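Local coordinates for protein DNA primase (Helicobacter pylori, PDB 4EHS) that synthesises short RNA primers for DNA replication, the part considered here being its C-terminal domain, which binds the replicative helicase DnaB, at residues A[33-38]-A[81-86]; A[58-61]-A[66-69]; A[102-107]-A[137-142]. All coordinates share one frame; numbering follows the deposited sequence.

In the fold
Three contacts lie within the helicase-binding domain, and none of them relies on a hydrogen bond between its own segments. Contact 2 is the most buried: two phenylalanines meet where the 58-61 loop packs on helix 64-71. Contacts 1 and 3 are leucine-centred meetings of two helices, each with a lysine on its more exposed side; they lie on opposite sides of the chain's centre. Helix 30-43 ties them together, because I38 packs its CD1 on F60 of contact 2, E34 takes the backbone N-H of L61, and L33 reaches L102 and L103 of contact 3. The aromatic contact is thus the interior one, while lysine chains fringe the outer two.

Contact 1 (A[33-38]-A[81-86]); sequences LEKLVI and VALLLD
L83 reaches across from the last turn of helix 78-85 and sets its two methyls against two residues of helix 30-43. CD2 presses on the CG2 branch of I38 at 3.4 Å, a carbon contact closer than usual and the tight spot of the interface. The other methyl, CD1, lies against the base of K35, with CB at 3.8 Å and the carbonyl O of K35 at 3.7 Å. With CG anti to the backbone N of L83 (chi1 177°), the fork extends well beyond its own helix, and a branched leucine can touch neighbours one turn apart. I38 suits the inner position because its beta branch offers CG2 to L83, the two side chains meeting at about a right angle.

The outer side is looser. K35 runs out past L83, and its CD passes 4.1 Å from OD2 of D86. Beyond it the chain bends at chi3 (-88°), and NZ of K35 ends 4.5 Å from that same OD2 of D86, too far for a salt bridge. D86 leaves the helical conformation at the end of helix 78-85; its OD1 accepts the backbone N-H of N88, which fixes the carboxylate locally. R39 NH1 binds the carbonyl oxygens of L83 and D86, tying this helix end to helix 30-43.

Chemically, then, apolar packing supplies the close fit: the methyls of L83 against I38 and the base of K35 hold the two segments together, whereas the charges of K35 and D86 at the outer side are probably no more than a mild attraction.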
# COMPACT_ATOMS: atom_id res chain seq x y z
N LEU A 33 -10.58 -14.18 12.38
CA LEU A 33 -9.59 -13.09 12.44
C LEU A 33 -10.10 -11.82 11.74
O LEU A 33 -9.85 -10.71 12.25
CB LEU A 33 -8.30 -13.52 11.72
CG LEU A 33 -7.14 -12.55 11.76
CD1 LEU A 33 -6.77 -12.20 13.22
CD2 LEU A 33 -5.92 -13.18 11.05
N GLU A 34 -10.78 -11.94 10.61
CA GLU A 34 -11.31 -10.73 9.93
C GLU A 34 -12.36 -10.03 10.81
O GLU A 34 -12.40 -8.77 10.93
CB GLU A 34 -11.96 -11.12 8.61
CG GLU A 34 -10.88 -11.57 7.59
CD GLU A 34 -11.42 -11.75 6.19
OE1 GLU A 34 -12.57 -11.36 5.94
OE2 GLU A 34 -10.59 -12.25 5.35
N LYS A 35 -13.19 -10.86 11.44
CA LYS A 35 -14.20 -10.29 12.38
C LYS A 35 -13.56 -9.54 13.52
O LYS A 35 -14.05 -8.46 13.93
CB LYS A 35 -15.10 -11.44 12.97
CG LYS A 35 -16.14 -11.86 11.94
CD LYS A 35 -17.16 -12.81 12.65
CE LYS A 35 -16.71 -14.21 12.59
NZ LYS A 35 -17.85 -15.20 12.88
N LEU A 36 -12.50 -10.13 14.05
CA LEU A 36 -11.80 -9.60 15.22
C LEU A 36 -11.20 -8.26 14.88
O LEU A 36 -11.39 -7.31 15.63
CB LEU A 36 -10.81 -10.60 15.80
CG LEU A 36 -10.06 -10.21 17.06
CD1 LEU A 36 -11.04 -10.05 18.21
CD2 LEU A 36 -9.03 -11.31 17.37
N VAL A 37 -10.55 -8.22 13.72
CA VAL A 37 -9.85 -7.01 13.29
C VAL A 37 -10.91 -5.90 13.12
O VAL A 37 -10.72 -4.78 13.64
CB VAL A 37 -9.00 -7.28 12.01
CG1 VAL A 37 -8.60 -5.95 11.39
CG2 VAL A 37 -7.70 -8.03 12.36
N ILE A 38 -12.04 -6.19 12.46
CA ILE A 38 -13.03 -5.17 12.20
C ILE A 38 -13.68 -4.72 13.52
O ILE A 38 -14.08 -3.56 13.68
CB ILE A 38 -14.04 -5.67 11.18
CG1 ILE A 38 -13.32 -5.80 9.80
CG2 ILE A 38 -15.20 -4.66 11.01
CD1 ILE A 38 -14.15 -6.57 8.78
N VAL A 81 -23.75 -3.79 12.27
CA VAL A 81 -24.46 -3.86 13.56
C VAL A 81 -24.26 -5.26 14.19
O VAL A 81 -23.90 -5.39 15.37
CB VAL A 81 -25.95 -3.47 13.40
CG1 VAL A 81 -26.79 -3.89 14.62
CG2 VAL A 81 -26.05 -1.97 13.07
N ALA A 82 -24.43 -6.30 13.39
CA ALA A 82 -24.35 -7.65 13.93
C ALA A 82 -22.93 -7.94 14.44
O ALA A 82 -22.72 -8.61 15.48
CB ALA A 82 -24.75 -8.65 12.87
N LEU A 83 -21.93 -7.46 13.69
CA LEU A 83 -20.58 -7.67 14.14
C LEU A 83 -20.30 -6.88 15.44
O LEU A 83 -19.62 -7.37 16.34
CB LEU A 83 -19.64 -7.29 12.97
CG LEU A 83 -18.15 -7.34 13.13
CD1 LEU A 83 -17.73 -8.73 13.56
CD2 LEU A 83 -17.49 -6.98 11.81
N LEU A 84 -20.86 -5.66 15.56
CA LEU A 84 -20.58 -4.81 16.69
C LEU A 84 -21.22 -5.43 17.94
O LEU A 84 -20.75 -5.19 19.08
CB LEU A 84 -21.16 -3.39 16.44
CG LEU A 84 -20.81 -2.29 17.47
CD1 LEU A 84 -21.63 -2.40 18.75
CD2 LEU A 84 -19.33 -2.13 17.82
N LEU A 85 -22.25 -6.23 17.69
CA LEU A 85 -23.07 -6.89 18.71
C LEU A 85 -22.64 -8.33 19.08
O LEU A 85 -22.97 -8.80 20.14
CB LEU A 85 -24.51 -6.97 18.21
CG LEU A 85 -25.60 -5.93 18.53
CD1 LEU A 85 -25.25 -4.49 18.11
CD2 LEU A 85 -26.93 -6.38 17.91
N ASP A 86 -21.94 -9.02 18.18
CA ASP A 86 -21.37 -10.35 18.39
C ASP A 86 -20.75 -10.50 19.80
O ASP A 86 -19.82 -9.79 20.18
CB ASP A 86 -20.29 -10.58 17.29
CG ASP A 86 -19.88 -12.02 17.13
OD1 ASP A 86 -19.90 -12.78 18.10
OD2 ASP A 86 -19.43 -12.40 16.04

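Contact 2 (A[58-61]-A[66-69]); sequences GVFL and EFDA
F60 and F67 lie with their ring planes roughly parallel but largely offset, so that they meet at the rims. The centroids of the F60 and F67 rings are 5.0 Å apart and the planes are inclined at 26°. The closest approach is at one corner, where CE2 of F60 comes within 3.5 Å of CD1 of F67 and stands over the F67 face, displaced toward its rim. In return, CB of F67 sits over the face of the F60 ring, 4.2 Å from its centroid, and makes a CH-pi contact there.

The two side chains arrive by different first torsions. F60 follows a short 3-10 turn, in an extended backbone conformation, and has CG anti to its carbonyl carbon (chi1 -67°). For F67 the backbone of helix 64-71 itself places CB over the F60 face; CG then lies anti to the backbone N (chi1 -176°), which carries the ring on until CD1 lies at the F60 CE2 corner. Both rings stand nearly perpendicular to the plane of their CA, CB and CG atoms, as is usual for phenylalanine. A flat, wholly apolar ring suits both places: it offers a broad face without any polar group to satisfy in the interior.

Around the pair, helix 30-43 supplies I38 and E34 to F60 and L41 to F67, while L103 of helix 96-117 also packs on F60. The aromatic pair thereby joins the loop after helix 45-51 to helix 64-71, with helices 30-43 and 96-117 packed about it in this all-helical fold.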
# COMPACT_ATOMS: atom_id res chain seq x y z
N GLY A 58 -9.97 -5.08 -0.37
CA GLY A 58 -9.48 -6.29 -1.06
C GLY A 58 -8.81 -7.38 -0.23
O GLY A 58 -8.80 -8.54 -0.65
N VAL A 59 -8.32 -7.03 0.94
CA VAL A 59 -7.58 -7.92 1.79
C VAL A 59 -8.52 -8.98 2.36
O VAL A 59 -8.15 -10.14 2.52
CB VAL A 59 -6.85 -7.18 2.91
CG1 VAL A 59 -6.14 -8.16 3.82
CG2 VAL A 59 -5.77 -6.26 2.34
N PHE A 60 -9.76 -8.55 2.60
CA PHE A 60 -10.79 -9.39 3.29
C PHE A 60 -11.42 -10.38 2.33
O PHE A 60 -11.91 -9.98 1.27
CB PHE A 60 -11.88 -8.49 3.89
CG PHE A 60 -11.37 -7.64 5.01
CD1 PHE A 60 -11.40 -8.16 6.33
CD2 PHE A 60 -10.83 -6.35 4.81
CE1 PHE A 60 -10.89 -7.44 7.39
CE2 PHE A 60 -10.32 -5.62 5.90
CZ PHE A 60 -10.35 -6.15 7.20
N LEU A 61 -11.42 -11.65 2.71
CA LEU A 61 -12.09 -12.72 1.94
C LEU A 61 -13.46 -13.08 2.50
O LEU A 61 -14.23 -13.76 1.79
CB LEU A 61 -11.23 -13.97 1.87
CG LEU A 61 -9.77 -13.79 1.41
CD1 LEU A 61 -9.09 -15.13 1.15
CD2 LEU A 61 -9.75 -12.89 0.20
N GLU A 66 -18.63 -5.73 5.55
CA GLU A 66 -18.51 -5.08 6.86
C GLU A 66 -17.44 -3.99 6.84
O GLU A 66 -17.70 -2.85 7.29
CB GLU A 66 -18.22 -6.13 7.96
CG GLU A 66 -19.46 -7.01 8.21
CD GLU A 66 -19.58 -8.23 7.30
OE1 GLU A 66 -18.85 -8.26 6.26
OE2 GLU A 66 -20.45 -9.11 7.62
N PHE A 67 -16.25 -4.32 6.35
CA PHE A 67 -15.16 -3.31 6.29
C PHE A 67 -15.60 -2.10 5.42
O PHE A 67 -15.43 -0.91 5.82
CB PHE A 67 -13.86 -3.91 5.75
CG PHE A 67 -12.69 -2.92 5.76
CD1 PHE A 67 -11.93 -2.74 6.95
CD2 PHE A 67 -12.34 -2.16 4.62
CE1 PHE A 67 -10.87 -1.83 7.00
CE2 PHE A 67 -11.26 -1.27 4.68
CZ PHE A 67 -10.50 -1.12 5.86
N ASP A 68 -16.18 -2.41 4.25
CA ASP A 68 -16.66 -1.33 3.40
C ASP A 68 -17.65 -0.42 4.14
O ASP A 68 -17.57 0.80 4.02
CB ASP A 68 -17.31 -1.92 2.11
CG ASP A 68 -16.27 -2.32 1.08
OD1 ASP A 68 -15.11 -1.87 1.18
OD2 ASP A 68 -16.61 -3.13 0.22
N ALA A 69 -18.62 -0.99 4.83
CA ALA A 69 -19.64 -0.19 5.50
C ALA A 69 -19.01 0.66 6.59
O ALA A 69 -19.42 1.81 6.80
CB ALA A 69 -20.75 -1.07 6.06

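Contact 3 (A[102-107]-A[137-142]); sequences LLILRY and MKLKQG
L139 enters the groove beside I104 and L105 because its CG stands anti to its carbonyl carbon (chi1 -70°), which directs the forked end at helix 96-117. I104 answers with its CG2 branch, the one placed anti to the backbone N, while CG1 and CD1 point outward from the helix. The methyls meet at L139 CD1 and I104 CG2, 3.7 Å apart; the second methyl of L139, CD2, lies at 4.0 Å from that same CG2. The two side chains meet at about a right angle, and both leucine methyls face CG2 from one side.

CD1 of L139 also reaches the backbone, 3.8 Å from the N of L105, and stands 4.3 Å from L105 CB. Such closeness to the main chain fits the 6.3 Å between the CA atoms of L105 and L139. Leucine suits 139 because CD1 can touch both I104 CG2 and the L105 backbone while CD2 adds to the I104 side, and isoleucine suits 104 because its branch lies close to the helix; I55 and L144 pack on I104 too.

Toward solvent the packing changes character. The long chain of K140 bends near its end, and NZ comes 3.8 Å from CD1 of L105, a loose contact at the edge made by the tip of an exposed chain; NZ also has a long, weak ion pair to E109 of helix 96-117. Helix 122-140 then stops in a Schellman motif, in which G142 adopts positive phi, a conformation that its missing side chain makes easy.

Two antiparallel helices, 96-117 and 122-140, joined by a short turn and packed through leucine and isoleucine, form a helical hairpin, consistent with the C-terminal hairpin of DnaG helicase-binding domains.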
# COMPACT_ATOMS: atom_id res chain seq x y z
N LEU A 102 -1.24 -10.32 12.05
CA LEU A 102 -1.52 -11.70 11.62
C LEU A 102 -2.39 -11.75 10.38
O LEU A 102 -2.13 -12.56 9.53
CB LEU A 102 -2.20 -12.43 12.81
CG LEU A 102 -2.50 -13.90 12.57
CD1 LEU A 102 -1.17 -14.62 12.43
CD2 LEU A 102 -3.36 -14.47 13.75
N LEU A 103 -3.36 -10.82 10.24
CA LEU A 103 -4.15 -10.76 9.05
C LEU A 103 -3.28 -10.47 7.82
O LEU A 103 -3.42 -11.12 6.77
CB LEU A 103 -5.21 -9.65 9.19
CG LEU A 103 -6.18 -9.58 8.01
CD1 LEU A 103 -7.07 -10.77 8.07
CD2 LEU A 103 -6.98 -8.30 8.25
N ILE A 104 -2.38 -9.50 7.99
CA ILE A 104 -1.47 -9.16 6.88
C ILE A 104 -0.54 -10.30 6.56
O ILE A 104 -0.34 -10.59 5.36
CB ILE A 104 -0.72 -7.86 7.17
CG1 ILE A 104 -1.71 -6.69 7.30
CG2 ILE A 104 0.28 -7.52 6.02
CD1 ILE A 104 -1.06 -5.46 7.98
N LEU A 105 0.07 -10.89 7.60
CA LEU A 105 0.94 -12.09 7.43
C LEU A 105 0.22 -13.18 6.66
O LEU A 105 0.76 -13.69 5.63
CB LEU A 105 1.50 -12.62 8.78
CG LEU A 105 2.33 -13.92 8.75
CD1 LEU A 105 3.69 -13.71 8.14
CD2 LEU A 105 2.49 -14.51 10.13
N ARG A 106 -1.00 -13.54 7.06
CA ARG A 106 -1.82 -14.43 6.23
C ARG A 106 -2.00 -14.09 4.76
O ARG A 106 -1.84 -14.96 3.88
CB ARG A 106 -3.16 -14.72 6.86
CG ARG A 106 -2.85 -15.48 8.16
CD ARG A 106 -4.08 -16.16 8.66
NE ARG A 106 -3.80 -16.97 9.89
CZ ARG A 106 -4.82 -17.53 10.56
NH1 ARG A 106 -6.06 -17.38 10.11
NH2 ARG A 106 -4.59 -18.19 11.66
N TYR A 107 -2.26 -12.82 4.50
CA TYR A 107 -2.36 -12.35 3.11
C TYR A 107 -1.05 -12.68 2.34
O TYR A 107 -1.09 -13.22 1.24
CB TYR A 107 -2.61 -10.84 3.11
CG TYR A 107 -2.55 -10.26 1.73
CD1 TYR A 107 -3.69 -10.21 0.92
CD2 TYR A 107 -1.36 -9.76 1.24
CE1 TYR A 107 -3.64 -9.69 -0.37
CE2 TYR A 107 -1.29 -9.26 -0.05
CZ TYR A 107 -2.44 -9.19 -0.83
OH TYR A 107 -2.32 -8.66 -2.13
N MSE A 137 8.97 -11.79 6.62
CA MSE A 137 10.10 -11.63 7.54
C MSE A 137 9.84 -10.49 8.52
O MSE A 137 9.89 -10.67 9.74
CB MSE A 137 11.39 -11.38 6.77
CG MSE A 137 12.65 -11.50 7.61
SE MSE A 137 14.28 -11.20 6.58
CE MSE A 137 13.95 -9.35 6.04
N LYS A 138 9.56 -9.31 7.97
CA LYS A 138 9.26 -8.12 8.77
C LYS A 138 8.09 -8.32 9.70
O LYS A 138 8.18 -7.90 10.86
CB LYS A 138 9.05 -6.89 7.89
CG LYS A 138 10.34 -6.38 7.31
CD LYS A 138 10.13 -5.37 6.22
CE LYS A 138 11.48 -4.94 5.66
NZ LYS A 138 11.52 -3.46 5.51
N LEU A 139 7.01 -8.93 9.22
CA LEU A 139 5.83 -9.10 10.05
C LEU A 139 6.24 -9.92 11.25
O LEU A 139 5.92 -9.58 12.39
CB LEU A 139 4.66 -9.69 9.26
CG LEU A 139 4.08 -8.67 8.24
CD1 LEU A 139 3.42 -9.25 6.97
CD2 LEU A 139 3.02 -7.82 8.94
N LYS A 140 7.00 -10.97 11.01
CA LYS A 140 7.43 -11.79 12.14
C LYS A 140 8.43 -11.05 13.01
O LYS A 140 8.54 -11.36 14.18
CB LYS A 140 8.02 -13.12 11.65
CG LYS A 140 6.98 -14.07 11.10
CD LYS A 140 7.67 -15.15 10.29
CE LYS A 140 6.75 -16.35 10.24
NZ LYS A 140 6.19 -16.47 8.88
N GLN A 141 9.17 -10.08 12.46
CA GLN A 141 10.03 -9.26 13.32
C GLN A 141 9.16 -8.26 14.14
O GLN A 141 9.69 -7.42 14.85
CB GLN A 141 11.10 -8.50 12.53
CG GLN A 141 12.30 -9.31 12.08
CD GLN A 141 13.08 -8.64 10.92
OE1 GLN A 141 12.92 -7.43 10.61
NE2 GLN A 141 13.93 -9.45 10.27
N GLY A 142 7.83 -8.34 13.99
CA GLY A 142 6.90 -7.39 14.63
C GLY A 142 6.57 -6.08 13.92
O GLY A 142 5.96 -5.20 14.54